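Enoyl-CoA hydratase subunit I (Geobacillus kaustophilus, PDB 2PBP) probably catalyses the hydration of enoyl-CoA thioesters in fatty acid beta-oxidation. Local coordinates at residues 77-81 with 82-86. Sequence-based numbering, arbitrary orientation.
Sequences IRLEW and LNQFA
Two backbone hydrogen bonds join Arg-78 and Leu-79 to the residues four places further on. Leu-82 N donates to Arg-78 O at 3.0 Å. Asn-83 N donates to Leu-79 O, also at 3.0 Å, and this is the straighter of the two, with an N-H...O angle of 159°. Asn-83 then leaves the helix with a positive phi of 46°. A type I beta turn from Asn-83 to Ala-86 follows, and Ala-86 N bonds back to Asn-83 O.

A water bridges the helix end and the turn. The water donates to Leu-79 O at 2.8 Å. Leu-79 O therefore accepts from both Asn-83 N and the water. The same water accepts from Gln-84 N and donates to Gln-84 OE1, the water to OE1 distance being 3.0 Å. Chi1 of 76° sets Gln-84 CG between its own backbone N and carbonyl carbon, and the amide oxygen swings back to the water. Gln-84 OE1 also lies 3.3 Å from Leu-79 CD2.

Side-chain packing centres on Leu-82 CD1. This methyl sits 4.1 Å from Arg-78 CG and lies over one face of the guanidinium, displaced toward its rim. A separate methyl contact joins it to Leu-79 CD2. The Arg-78 chain is extended from CG to NE, and NE forms a salt bridge with Asp-74 OD1. Leu-82 and Gln-84 also touch Arg-31 of helix 31-46.

The arrangement is a surface helix C-terminus ended by a residue of left-handed conformation, Asn-83, with the water joining Leu-79 O to Gln-84 N. It links the short helix 76-82 to helix 86-92 in this crotonase-family chain.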
ATOM      1  N   ILE A  77       3.944  36.733 -11.535  1.00  7.41           N
ATOM      2  CA  ILE A  77       2.950  36.821 -12.604  1.00  9.17           C
ATOM      3  C   ILE A  77       3.332  36.015 -13.843  1.00  7.75           C
ATOM      4  O   ILE A  77       2.488  35.336 -14.432  1.00  7.01           O
ATOM      5  CB  ILE A  77       2.686  38.293 -12.991  1.00  9.75           C
ATOM      6  CG1 ILE A  77       2.277  39.086 -11.746  1.00 10.45           C
ATOM      7  CG2 ILE A  77       1.586  38.367 -14.041  1.00 10.01           C
ATOM      8  CD1 ILE A  77       0.994  38.635 -10.990  1.00 13.93           C
ATOM      9  N   ARG A  78       4.599  36.091 -14.236  1.00  8.62           N
ATOM     10  CA  ARG A  78       5.084  35.338 -15.387  1.00  7.65           C
ATOM     11  C   ARG A  78       4.842  33.844 -15.136  1.00  7.22           C
ATOM     12  O   ARG A  78       4.396  33.118 -16.027  1.00  6.36           O
ATOM     13  CB  ARG A  78       6.582  35.600 -15.600  1.00  9.18           C
ATOM     14  CG  ARG A  78       7.243  34.711 -16.653  1.00 10.20           C
ATOM     15  CD  ARG A  78       8.714  35.090 -16.838  1.00 10.98           C
ATOM     16  NE  ARG A  78       9.502  34.046 -17.498  1.00 13.76           N
ATOM     17  CZ  ARG A  78       9.506  33.800 -18.806  1.00 15.74           C
ATOM     18  NH1 ARG A  78       8.762  34.523 -19.635  1.00 17.94           N
ATOM     19  NH2 ARG A  78      10.266  32.824 -19.287  1.00 14.73           N
ATOM     20  N   LEU A  79       5.128  33.393 -13.917  1.00  6.43           N
ATOM     21  CA  LEU A  79       4.932  31.987 -13.566  1.00  6.40           C
ATOM     22  C   LEU A  79       3.453  31.613 -13.560  1.00  6.73           C
ATOM     23  O   LEU A  79       3.077  30.530 -14.010  1.00  5.51           O
ATOM     24  CB  LEU A  79       5.555  31.689 -12.199  1.00  6.84           C
ATOM     25  CG  LEU A  79       7.088  31.675 -12.193  1.00  7.09           C
ATOM     26  CD1 LEU A  79       7.612  31.680 -10.761  1.00  8.71           C
ATOM     27  CD2 LEU A  79       7.579  30.445 -12.960  1.00  7.15           C
ATOM     28  N   GLU A  80       2.615  32.510 -13.052  1.00  6.40           N
ATOM     29  CA  GLU A  80       1.180  32.254 -13.011  1.00  7.35           C
ATOM     30  C   GLU A  80       0.653  31.990 -14.423  1.00  5.93           C
ATOM     31  O   GLU A  80      -0.091  31.037 -14.648  1.00  5.08           O
ATOM     32  CB  GLU A  80       0.448  33.444 -12.390  1.00  7.58           C
ATOM     33  CG  GLU A  80      -1.074  33.318 -12.376  1.00  9.41           C
ATOM     34  CD  GLU A  80      -1.575  32.124 -11.575  1.00  8.74           C
ATOM     35  OE1 GLU A  80      -1.190  31.976 -10.395  1.00  9.64           O
ATOM     36  OE2 GLU A  80      -2.370  31.336 -12.128  1.00  8.80           O
ATOM     37  N   TRP A  81       1.049  32.822 -15.380  1.00  6.14           N
ATOM     38  CA  TRP A  81       0.597  32.639 -16.758  1.00  7.65           C
ATOM     39  C   TRP A  81       1.240  31.418 -17.421  1.00  7.90           C
ATOM     40  O   TRP A  81       0.614  30.757 -18.250  1.00  7.34           O
ATOM     41  CB  TRP A  81       0.884  33.896 -17.587  1.00  7.42           C
ATOM     42  CG  TRP A  81      -0.004  35.078 -17.268  1.00  7.46           C
ATOM     43  CD1 TRP A  81       0.402  36.327 -16.894  1.00  8.37           C
ATOM     44  CD2 TRP A  81      -1.437  35.130 -17.354  1.00  7.39           C
ATOM     45  NE1 TRP A  81      -0.688  37.156 -16.745  1.00  9.94           N
ATOM     46  CE2 TRP A  81      -1.827  36.449 -17.020  1.00  7.21           C
ATOM     47  CE3 TRP A  81      -2.429  34.196 -17.681  1.00  7.54           C
ATOM     48  CZ2 TRP A  81      -3.168  36.855 -17.006  1.00  8.73           C
ATOM     49  CZ3 TRP A  81      -3.766  34.600 -17.667  1.00  8.08           C
ATOM     50  CH2 TRP A  81      -4.120  35.921 -17.331  1.00  8.71           C
ATOM     51  N   LEU A  82       2.488  31.122 -17.067  1.00  7.22           N
ATOM     52  CA  LEU A  82       3.181  29.965 -17.631  1.00  7.34           C
ATOM     53  C   LEU A  82       2.491  28.659 -17.247  1.00  7.08           C
ATOM     54  O   LEU A  82       2.365  27.755 -18.073  1.00  6.37           O
ATOM     55  CB  LEU A  82       4.639  29.919 -17.160  1.00  7.92           C
ATOM     56  CG  LEU A  82       5.645  30.800 -17.906  1.00  8.91           C
ATOM     57  CD1 LEU A  82       7.010  30.706 -17.235  1.00  9.21           C
ATOM     58  CD2 LEU A  82       5.732  30.361 -19.358  1.00 10.99           C
ATOM     59  N   ASN A  83       2.054  28.566 -15.993  1.00  5.63           N
ATOM     60  CA  ASN A  83       1.379  27.369 -15.493  1.00  7.40           C
ATOM     61  C   ASN A  83       2.152  26.121 -15.922  1.00  7.25           C
ATOM     62  O   ASN A  83       1.576  25.137 -16.391  1.00  6.10           O
ATOM     63  CB  ASN A  83      -0.058  27.327 -16.026  1.00  7.57           C
ATOM     64  CG  ASN A  83      -0.884  26.224 -15.393  1.00 10.41           C
ATOM     65  OD1 ASN A  83      -0.545  25.712 -14.327  1.00  7.91           O
ATOM     66  ND2 ASN A  83      -1.985  25.861 -16.042  1.00  8.00           N
ATOM     67  N   GLN A  84       3.468  26.169 -15.732  1.00  6.75           N
ATOM     68  CA  GLN A  84       4.354  25.080 -16.125  1.00  7.21           C
ATOM     69  C   GLN A  84       4.120  23.754 -15.412  1.00  6.76           C
ATOM     70  O   GLN A  84       4.464  22.695 -15.935  1.00  8.83           O
ATOM     71  CB  GLN A  84       5.812  25.498 -15.918  1.00  5.01           C
ATOM     72  CG  GLN A  84       6.264  25.493 -14.462  1.00  7.45           C
ATOM     73  CD  GLN A  84       7.556  26.264 -14.260  1.00 10.24           C
ATOM     74  OE1 GLN A  84       7.587  27.482 -14.417  1.00 10.08           O
ATOM     75  NE2 GLN A  84       8.629  25.556 -13.915  1.00  6.89           N
ATOM     76  N   PHE A  85       3.538  23.796 -14.223  1.00  6.21           N
ATOM     77  CA  PHE A  85       3.330  22.558 -13.490  1.00  6.60           C
ATOM     78  C   PHE A  85       2.134  21.743 -13.956  1.00  7.74           C
ATOM     79  O   PHE A  85       1.901  20.640 -13.468  1.00  5.43           O
ATOM     80  CB  PHE A  85       3.282  22.859 -11.994  1.00  6.20           C
ATOM     81  CG  PHE A  85       4.550  23.479 -11.488  1.00  5.74           C
ATOM     82  CD1 PHE A  85       5.751  22.771 -11.543  1.00  5.99           C
ATOM     83  CD2 PHE A  85       4.566  24.794 -11.037  1.00  7.01           C
ATOM     84  CE1 PHE A  85       6.953  23.369 -11.160  1.00  9.96           C
ATOM     85  CE2 PHE A  85       5.758  25.402 -10.653  1.00  7.39           C
ATOM     86  CZ  PHE A  85       6.956  24.689 -10.715  1.00  8.01           C
ATOM     87  N   ALA A  86       1.385  22.280 -14.917  1.00  7.77           N
ATOM     88  CA  ALA A  86       0.252  21.543 -15.466  1.00  8.01           C
ATOM     89  C   ALA A  86       0.832  20.342 -16.211  1.00  7.25           C
ATOM     90  O   ALA A  86       0.204  19.287 -16.292  1.00  5.92           O
ATOM     91  CB  ALA A  86      -0.545  22.417 -16.419  1.00  6.55           C
TER
HETATM   92  O   HOH W   1       4.705  28.221 -13.953  1.00  5.98           O